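PDB 5HZD: terminal uridylyltransferase 1 from Trypanosoma brucei, which adds uridines to the 3' ends of guide RNAs, ribosomal RNAs and some mRNAs, using UTP, in mitochondrial RNA processing. Local coordinates for residues F70-Q75 and G313-K318; G325-V330 and Y337-M342; T459-C464 and E470-L475. All blocks are in the same frame, centred on the assembly; numbering follows the deposited sequence. Where two conformers were deposited one is given.

Interaction 1. Residues F70-Q75 and G313-K318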
loop_
_atom_site.group_PDB
_atom_site.type_symbol
_atom_site.label_atom_id
_atom_site.label_comp_id
_atom_site.label_asym_id
_atom_site.label_seq_id
_atom_site.Cartn_x
_atom_site.Cartn_y
_atom_site.Cartn_z
ATOM N N PHE A 70 3.436 -16.591 -11.107
ATOM C CA PHE A 70 3.573 -15.560 -12.126
ATOM C C PHE A 70 2.224 -15.178 -12.736
ATOM O O PHE A 70 2.037 -14.021 -13.133
ATOM C CB PHE A 70 4.588 -15.955 -13.220
ATOM C CG PHE A 70 5.981 -15.474 -12.930
ATOM C CD1 PHE A 70 6.851 -16.263 -12.197
ATOM C CD2 PHE A 70 6.392 -14.217 -13.348
ATOM C CE1 PHE A 70 8.132 -15.818 -11.893
ATOM C CE2 PHE A 70 7.666 -13.755 -13.045
ATOM C CZ PHE A 70 8.537 -14.557 -12.336
ATOM N N HIS A 71 1.270 -16.105 -12.778
ATOM C CA HIS A 71 -0.052 -15.776 -13.315
ATOM C C HIS A 71 -0.779 -14.804 -12.387
ATOM O O HIS A 71 -1.369 -13.821 -12.848
ATOM C CB HIS A 71 -0.897 -17.045 -13.540
ATOM C CG HIS A 71 -2.236 -16.763 -14.149
ATOM N ND1 HIS A 71 -2.441 -16.757 -15.510
ATOM C CD2 HIS A 71 -3.424 -16.443 -13.584
ATOM C CE1 HIS A 71 -3.705 -16.459 -15.759
ATOM N NE2 HIS A 71 -4.320 -16.258 -14.608
ATOM N N VAL A 72 -0.744 -15.077 -11.087
ATOM C CA VAL A 72 -1.327 -14.166 -10.101
ATOM C C VAL A 72 -0.664 -12.793 -10.203
ATOM O O VAL A 72 -1.348 -11.758 -10.212
ATOM C CB VAL A 72 -1.189 -14.703 -8.666
ATOM C CG1 VAL A 72 -1.647 -13.643 -7.667
ATOM C CG2 VAL A 72 -2.013 -15.966 -8.504
ATOM N N ALA A 73 0.661 -12.769 -10.312
ATOM C CA ALA A 73 1.376 -11.485 -10.397
ATOM C C ALA A 73 1.010 -10.725 -11.670
ATOM O O ALA A 73 0.903 -9.481 -11.664
ATOM C CB ALA A 73 2.873 -11.743 -10.346
ATOM N N ALA A 74 0.818 -11.446 -12.771
ATOM C CA ALA A 74 0.453 -10.813 -14.038
ATOM C C ALA A 74 -0.894 -10.082 -13.944
ATOM O O ALA A 74 -1.075 -9.047 -14.583
ATOM C CB ALA A 74 0.432 -11.836 -15.179
ATOM N N GLN A 75 -1.831 -10.603 -13.149
ATOM C CA GLN A 75 -3.114 -9.917 -12.960
ATOM C C GLN A 75 -3.000 -8.577 -12.272
ATOM O O GLN A 75 -3.918 -7.738 -12.379
ATOM C CB GLN A 75 -4.101 -10.784 -12.169
ATOM C CG GLN A 75 -4.231 -12.212 -12.701
ATOM C CD GLN A 75 -4.334 -12.266 -14.203
ATOM O OE1 GLN A 75 -5.209 -11.629 -14.808
ATOM N NE2 GLN A 75 -3.435 -13.028 -14.829
ATOM N N GLY A 313 6.440 -13.154 -5.812
ATOM C CA GLY A 313 6.302 -13.804 -4.523
ATOM C C GLY A 313 5.642 -12.912 -3.485
ATOM O O GLY A 313 4.875 -13.400 -2.670
ATOM N N ALA A 314 5.967 -11.619 -3.504
ATOM C CA ALA A 314 5.399 -10.690 -2.548
ATOM C C ALA A 314 3.896 -10.589 -2.754
ATOM O O ALA A 314 3.133 -10.520 -1.775
ATOM C CB ALA A 314 6.034 -9.323 -2.719
ATOM N N ILE A 315 3.463 -10.596 -4.007
ATOM C CA ILE A 315 2.018 -10.526 -4.310
ATOM C C ILE A 315 1.268 -11.751 -3.815
ATOM O O ILE A 315 0.218 -11.645 -3.138
ATOM C CB ILE A 315 1.833 -10.302 -5.812
ATOM C CG1 ILE A 315 2.331 -8.889 -6.157
ATOM C CG2 ILE A 315 0.364 -10.466 -6.228
ATOM C CD1 ILE A 315 2.486 -8.696 -7.681
ATOM N N VAL A 316 1.829 -12.926 -4.077
ATOM C CA VAL A 316 1.190 -14.163 -3.633
ATOM C C VAL A 316 1.179 -14.257 -2.116
ATOM O O VAL A 316 0.185 -14.688 -1.526
ATOM C CB VAL A 316 1.889 -15.402 -4.260
ATOM C CG1 VAL A 316 1.438 -16.698 -3.588
ATOM C CG2 VAL A 316 1.597 -15.444 -5.748
ATOM N N LEU A 317 2.257 -13.823 -1.464
ATOM C CA LEU A 317 2.276 -13.827 0.000
ATOM C C LEU A 317 1.298 -12.831 0.612
ATOM O O LEU A 317 0.743 -13.092 1.670
ATOM C CB LEU A 317 3.684 -13.560 0.527
ATOM C CG LEU A 317 4.579 -14.791 0.306
ATOM C CD1 LEU A 317 6.026 -14.449 0.669
ATOM C CD2 LEU A 317 4.119 -16.039 1.118
ATOM N N LYS A 318 1.087 -11.682 -0.022
ATOM C CA LYS A 318 0.089 -10.754 0.526
ATOM C C LYS A 318 -1.270 -11.427 0.511
ATOM O O LYS A 318 -1.987 -11.387 1.521
ATOM C CB LYS A 318 0.000 -9.502 -0.330
ATOM C CG LYS A 318 -1.075 -8.479 0.164
ATOM C CD LYS A 318 -1.085 -7.317 -0.819
ATOM C CE LYS A 318 -1.516 -6.015 -0.172
ATOM N NZ LYS A 318 -2.831 -6.189 0.476
#
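Two helices of the bilobal uridylyltransferase core cross almost at a right angle here: helix 59-76, through Val-72 and Ala-73, meets helix 310-324, through Ile-315 and Val-316. The short segments run at 89° to each other, with axes 8.7 Å apart at closest approach. The patch between them is small (177 Å² buried) and apolar, with no hydrogen bond between the segments. Val-72 touches both Ile-315 and Val-316. Its CG1, placed anti to the backbone N (chi1 173°), lies 4.0 Å from Ile-315 CG2, the two side chains sliding past each other in opposite directions. Its CB rests 4.1 Å from Val-316 CG2, and these two valines cross roughly perpendicular. The other arm of Ile-315 turns to Ala-73, where CD1 settles 4.0 Å from Ala-73 CA and also touches the methyl CB. The small alanine lets the isoleucine end reach the helix backbone itself. Ala-73 and Ile-315 also share Met-378 of a loop as a neighbour. Beyond the contact, Phe-70 packs on Ala-395 of helix 385-409, while Ala-314 and Leu-317 turn to helix 336-349, so helix 310-324 lies between helix 59-76 and helix 336-349.

Interaction 2. Residues G325-V330 and Y337-M342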
loop_
_atom_site.group_PDB
_atom_site.type_symbol
_atom_site.label_atom_id
_atom_site.label_comp_id
_atom_site.label_asym_id
_atom_site.label_seq_id
_atom_site.Cartn_x
_atom_site.Cartn_y
_atom_site.Cartn_z
ATOM N N GLY A 325 -5.374 -15.429 7.433
ATOM C CA GLY A 325 -5.574 -14.669 8.663
ATOM C C GLY A 325 -4.341 -14.150 9.382
ATOM O O GLY A 325 -4.454 -13.512 10.434
ATOM N N VAL A 326 -3.157 -14.382 8.833
ATOM C CA VAL A 326 -1.945 -13.919 9.516
ATOM C C VAL A 326 -1.691 -12.433 9.260
ATOM O O VAL A 326 -0.931 -11.777 9.964
ATOM C CB VAL A 326 -0.704 -14.729 9.093
ATOM C CG1 VAL A 326 -0.938 -16.202 9.266
ATOM C CG2 VAL A 326 -0.324 -14.443 7.694
ATOM N N ASN A 327 -2.337 -11.907 8.209
ATOM C CA ASN A 327 -2.295 -10.483 7.875
ATOM C C ASN A 327 -3.699 -9.966 8.193
ATOM O O ASN A 327 -4.646 -10.237 7.464
ATOM C CB ASN A 327 -1.969 -10.324 6.387
ATOM C CG ASN A 327 -1.982 -8.870 5.896
ATOM O OD1 ASN A 327 -2.508 -7.968 6.546
ATOM N ND2 ASN A 327 -1.394 -8.648 4.726
ATOM N N ASN A 328 -3.826 -9.267 9.323
ATOM C CA ASN A 328 -5.128 -8.835 9.837
ATOM C C ASN A 328 -4.838 -7.887 10.995
ATOM O O ASN A 328 -5.075 -8.210 12.147
ATOM C CB ASN A 328 -5.921 -10.039 10.322
ATOM C CG ASN A 328 -7.330 -9.677 10.707
ATOM O OD1 ASN A 328 -7.904 -8.722 10.172
ATOM N ND2 ASN A 328 -7.902 -10.440 11.636
ATOM N N SER A 329 -4.269 -6.727 10.686
ATOM C CA SER A 329 -3.796 -5.829 11.744
ATOM C C SER A 329 -4.902 -5.341 12.694
ATOM O O SER A 329 -4.626 -5.089 13.870
ATOM C CB SER A 329 -3.040 -4.633 11.160
ATOM O OG SER A 329 -3.879 -3.897 10.269
ATOM N N VAL A 330 -6.137 -5.212 12.202
ATOM C CA VAL A 330 -7.217 -4.746 13.092
ATOM C C VAL A 330 -7.421 -5.669 14.280
ATOM O O VAL A 330 -7.898 -5.237 15.328
ATOM C CB VAL A 330 -8.581 -4.493 12.388
ATOM C CG1 VAL A 330 -8.464 -3.364 11.369
ATOM C CG2 VAL A 330 -9.153 -5.772 11.766
ATOM N N TYR A 337 2.743 -4.685 5.237
ATOM C CA TYR A 337 4.136 -4.272 5.297
ATOM C C TYR A 337 4.964 -5.320 6.043
ATOM O O TYR A 337 6.052 -5.671 5.579
ATOM C CB TYR A 337 4.232 -2.918 6.017
ATOM C CG TYR A 337 5.590 -2.238 6.037
ATOM C CD1 TYR A 337 6.340 -2.080 4.885
ATOM C CD2 TYR A 337 6.064 -1.648 7.208
ATOM C CE1 TYR A 337 7.574 -1.396 4.907
ATOM C CE2 TYR A 337 7.288 -0.954 7.239
ATOM C CZ TYR A 337 8.032 -0.836 6.088
ATOM O OH TYR A 337 9.244 -0.148 6.129
ATOM N N ALA A 338 4.460 -5.822 7.165
ATOM C CA ALA A 338 5.200 -6.838 7.935
ATOM C C ALA A 338 5.458 -8.101 7.095
ATOM O O ALA A 338 6.552 -8.718 7.169
ATOM C CB ALA A 338 4.451 -7.197 9.193
ATOM N N ILE A 339 4.459 -8.508 6.312
ATOM C CA ILE A 339 4.617 -9.699 5.466
ATOM C C ILE A 339 5.693 -9.441 4.408
ATOM O O ILE A 339 6.520 -10.308 4.145
ATOM C CB ILE A 339 3.290 -10.120 4.799
ATOM C CG1 ILE A 339 2.203 -10.396 5.855
ATOM C CG2 ILE A 339 3.479 -11.423 3.951
ATOM C CD1 ILE A 339 2.593 -11.430 6.928
ATOM N N ASN A 340 5.708 -8.247 3.801
ATOM C CA ASN A 340 6.768 -7.946 2.836
ATOM C C ASN A 340 8.148 -7.979 3.499
ATOM O O ASN A 340 9.133 -8.440 2.898
ATOM C CB ASN A 340 6.545 -6.572 2.195
ATOM C CG ASN A 340 5.614 -6.618 1.017
ATOM O OD1 ASN A 340 5.659 -7.541 0.215
ATOM N ND2 ASN A 340 4.758 -5.608 0.901
ATOM N N ILE A 341 8.236 -7.515 4.757
ATOM C CA ILE A 341 9.512 -7.574 5.452
ATOM C C ILE A 341 9.922 -9.033 5.701
ATOM O O ILE A 341 11.104 -9.376 5.548
ATOM C CB ILE A 341 9.499 -6.741 6.743
ATOM C CG1 ILE A 341 9.379 -5.259 6.364
ATOM C CG2 ILE A 341 10.775 -6.997 7.583
ATOM C CD1 ILE A 341 8.905 -4.361 7.515
ATOM N N MET A 342 8.972 -9.891 6.074
ATOM C CA MET A 342 9.289 -11.302 6.214
ATOM C C MET A 342 9.868 -11.859 4.912
ATOM O O MET A 342 10.850 -12.585 4.933
ATOM C CB MET A 342 8.053 -12.133 6.581
ATOM C CG MET A 342 7.544 -11.871 7.982
ATOM S SD MET A 342 6.200 -12.999 8.391
ATOM C CE MET A 342 7.015 -14.591 8.339
#
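Ile-339, on helix 336-349, meets the loop that precedes its own helix through successive carbons of one branch, CD1 for Val-326 and CG1 for Asn-327. Its CG1 stands anti to the carbonyl carbon (chi1 -58°), and the second bend of the chain (chi2 -55°) carries CD1 to Val-326, where it lies 4.3 Å from Val-326 CG2. This is a loose methyl-to-methyl touch between buried groups. The same side chain meets Asn-327 one carbon earlier: CG1 lies 4.2 Å from Asn-327 ND2, the methylene lying against the amide nitrogen. This second contact is packing on a nitrogen whose polar needs are met elsewhere. The ND2 of Asn-327 donates to the hydroxyls of both Ser-321 and Ser-336, while OD1 takes a weak hydrogen bond from Lys-322 NZ. Two donor bonds and one weak acceptor bond thus fix the rotation of a buried amide.

The setting is a helix-loop-helix connection, in which helix 310-324 ends, the chain turns through Gly-325 with positive phi (88°) and, after the loop, helix 336-349 begins and packs against helix 310-324. The two helices carry UTP-binding residues: Lys-318 and Lys-322 on the first, Ser-336 and Tyr-337 on the second. Hydrogen-bonded to Ser-336 and, weakly, to Lys-322, Asn-327 is thus a second-shell neighbour of UTP-binding residues, and probably helps to position them. On the apolar side of the contact, Val-326 and Ile-339 both pack on Ser-321 of helix 310-324, so the loop, the end of the first helix and the start of the second meet around these two side chains.

Interaction 3. Residues T459-C464 and E470-L475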
loop_
_atom_site.group_PDB
_atom_site.type_symbol
_atom_site.label_atom_id
_atom_site.label_comp_id
_atom_site.label_asym_id
_atom_site.label_seq_id
_atom_site.Cartn_x
_atom_site.Cartn_y
_atom_site.Cartn_z
ATOM N N THR A 459 3.052 -5.352 25.380
ATOM C CA THR A 459 3.763 -5.383 24.115
ATOM C C THR A 459 4.404 -6.757 24.072
ATOM O O THR A 459 5.159 -7.114 24.966
ATOM C CB THR A 459 4.851 -4.311 24.127
ATOM O OG1 THR A 459 4.223 -3.019 24.179
ATOM C CG2 THR A 459 5.693 -4.420 22.884
ATOM N N ARG A 460 4.092 -7.534 23.035
ATOM C CA ARG A 460 4.533 -8.930 22.970
ATOM C C ARG A 460 5.777 -9.009 22.094
ATOM O O ARG A 460 5.935 -8.222 21.143
ATOM C CB ARG A 460 3.458 -9.805 22.327
ATOM C CG ARG A 460 2.182 -9.918 23.155
ATOM C CD ARG A 460 2.466 -10.592 24.471
ATOM N NE ARG A 460 1.236 -10.950 25.176
ATOM C CZ ARG A 460 1.181 -11.503 26.369
ATOM N NH1 ARG A 460 2.299 -11.805 27.053
ATOM N NH2 ARG A 460 0.003 -11.768 26.891
ATOM N N TYR A 461 6.665 -9.938 22.459
ATOM C CA TYR A 461 7.901 -10.174 21.715
ATOM C C TYR A 461 8.025 -11.658 21.411
ATOM O O TYR A 461 9.118 -12.231 21.437
ATOM C CB TYR A 461 9.119 -9.711 22.529
ATOM C CG TYR A 461 9.162 -8.216 22.797
ATOM C CD1 TYR A 461 9.050 -7.305 21.762
ATOM C CD2 TYR A 461 9.337 -7.726 24.089
ATOM C CE1 TYR A 461 9.099 -5.938 21.993
ATOM C CE2 TYR A 461 9.377 -6.353 24.335
ATOM C CZ TYR A 461 9.276 -5.470 23.277
ATOM O OH TYR A 461 9.316 -4.107 23.511
ATOM N N GLU A 462 6.889 -12.296 21.131
ATOM C CA GLU A 462 6.874 -13.692 20.738
ATOM C C GLU A 462 7.362 -13.855 19.317
ATOM O O GLU A 462 8.294 -14.638 19.046
ATOM C CB GLU A 462 5.444 -14.219 20.828
ATOM C CG GLU A 462 5.334 -15.715 20.791
ATOM C CD GLU A 462 5.901 -16.432 22.017
ATOM O OE1 GLU A 462 5.769 -15.959 23.183
ATOM O OE2 GLU A 462 6.486 -17.510 21.797
ATOM N N LEU A 463 6.707 -13.146 18.406
ATOM C CA LEU A 463 7.162 -13.086 17.025
ATOM C C LEU A 463 7.637 -11.674 16.776
ATOM O O LEU A 463 6.850 -10.720 16.928
ATOM C CB LEU A 463 6.006 -13.388 16.070
ATOM C CG LEU A 463 5.207 -14.667 16.301
ATOM C CD1 LEU A 463 4.257 -14.860 15.116
ATOM C CD2 LEU A 463 6.148 -15.855 16.431
ATOM N N CYS A 464 8.905 -11.507 16.409
ATOM C CA CYS A 464 9.462 -10.162 16.314
ATOM C C CYS A 464 9.872 -9.773 14.909
ATOM O O CYS A 464 10.657 -10.485 14.264
ATOM C CB CYS A 464 10.691 -10.044 17.220
ATOM S SG CYS A 464 10.261 -10.179 18.967
ATOM N N GLU A 470 10.950 3.030 12.328
ATOM C CA GLU A 470 10.571 3.357 13.702
ATOM C C GLU A 470 11.322 2.479 14.713
ATOM O O GLU A 470 11.007 1.290 14.871
ATOM C CB GLU A 470 9.066 3.229 13.869
ATOM C CG GLU A 470 8.577 3.659 15.246
ATOM C CD GLU A 470 7.116 4.088 15.248
ATOM O OE1 GLU A 470 6.476 4.015 16.324
ATOM O OE2 GLU A 470 6.617 4.512 14.178
ATOM N N GLU A 471 12.279 3.044 15.440
ATOM C CA GLU A 471 12.966 2.224 16.436
ATOM C C GLU A 471 12.039 1.814 17.583
ATOM O O GLU A 471 11.073 2.506 17.934
ATOM C CB GLU A 471 14.245 2.868 16.969
ATOM C CG GLU A 471 15.238 1.844 17.528
ATOM C CD GLU A 471 16.423 2.502 18.230
ATOM O OE1 GLU A 471 17.138 1.810 18.994
ATOM O OE2 GLU A 471 16.639 3.718 18.015
ATOM N N ASN A 472 12.327 0.631 18.096
ATOM C CA ASN A 472 11.598 0.031 19.180
ATOM C C ASN A 472 10.147 -0.256 18.905
ATOM O O ASN A 472 9.359 -0.312 19.839
ATOM C CB ASN A 472 11.745 0.842 20.473
ATOM C CG ASN A 472 11.557 -0.027 21.698
ATOM O OD1 ASN A 472 11.863 -1.225 21.659
ATOM N ND2 ASN A 472 11.028 0.548 22.770
ATOM N N LEU A 473 9.811 -0.503 17.630
ATOM C CA LEU A 473 8.463 -0.917 17.264
ATOM C C LEU A 473 8.501 -2.326 16.703
ATOM O O LEU A 473 9.112 -2.569 15.664
ATOM C CB LEU A 473 7.877 0.019 16.203
ATOM C CG LEU A 473 6.448 -0.336 15.784
ATOM C CD1 LEU A 473 5.459 -0.154 16.934
ATOM C CD2 LEU A 473 6.045 0.495 14.533
ATOM N N ASN A 474 7.861 -3.244 17.413
ATOM C CA ASN A 474 7.681 -4.604 16.935
ATOM C C ASN A 474 6.407 -4.722 16.136
ATOM O O ASN A 474 5.313 -4.498 16.668
ATOM C CB ASN A 474 7.638 -5.602 18.119
ATOM C CG ASN A 474 7.507 -7.055 17.656
ATOM O OD1 ASN A 474 7.753 -7.357 16.492
ATOM N ND2 ASN A 474 7.092 -7.957 18.567
ATOM N N LEU A 475 6.526 -5.102 14.869
ATOM C CA LEU A 475 5.324 -5.291 14.055
ATOM C C LEU A 475 4.489 -6.471 14.560
ATOM O O LEU A 475 3.303 -6.582 14.246
ATOM C CB LEU A 475 5.652 -5.394 12.554
ATOM C CG LEU A 475 6.462 -4.193 12.043
ATOM C CD1 LEU A 475 6.752 -4.336 10.555
ATOM C CD2 LEU A 475 5.674 -2.902 12.278
HETATM O O HOH W 1 8.601 -2.232 21.862
#
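With CG anti to the backbone N (chi1 -178°), Asn-474 extends its amide into the bend of segment 459-464, between the carbonyls of Arg-460 and Leu-463. Its ND2 donates to Arg-460 O at 2.8 Å, and to Leu-463 O at 3.2 Å with a straighter N-H...O angle of 158°. Both acceptors lie close to the amide plane of Asn-474, whereas the donor is tilted well out of the carbonyl plane of Leu-463. The other end, OD1, sits 3.3 Å from Cys-464 CA and accepts from the backbone N of Ile-465 and of Gly-476. With both ends of the amide engaged, a buried polar group is held against rotation.

Asn-474 is the last residue of the proposed nucleotide recognition motif, and its amide laces that loop to the chain preceding it. The Tyr-461 ring lies beside the amide, planes 24° apart, with CD1 3.8 Å from Asn-474 ND2. From the same ring, Tyr-461 OH hydrogen-bonds a water at 2.6 Å, and that water donates to Asn-472 O at 2.9 Å. Asn-472 belongs to a type II beta turn, Glu-470 to Leu-473, and its OD1 accepts from Trp-432 NE1. The guanidinium of Arg-460 is directed away from the contact, to a salt bridge with Glu-435 and a hydrogen bond with Ser-7 of the zinc finger.

The three contacts follow one another from helix 59-76 towards the zinc finger. Helix 310-324 of interaction 1 packs against helix 336-349 of interaction 2, the contact centres about 16 Å apart: Ala-314 CB of the first lies 3.5 Å from Asn-340 OD1 of the second. Interaction 1 contains Lys-318 and interaction 2 contains Tyr-337, both UTP-binding, consistent with their lying beside one nucleotide pocket. Interaction 3 joins interaction 2 through Leu-475, whose CD1 is 3.7 Å from Ile-341 CD1; the centres of interactions 2 and 3 are about 13 Å apart. Segment 470-475 carries five of the ten residues of the proposed nucleotide recognition motif. Interactions 1 and 3 do not touch, with nearest atoms about 14 Å apart.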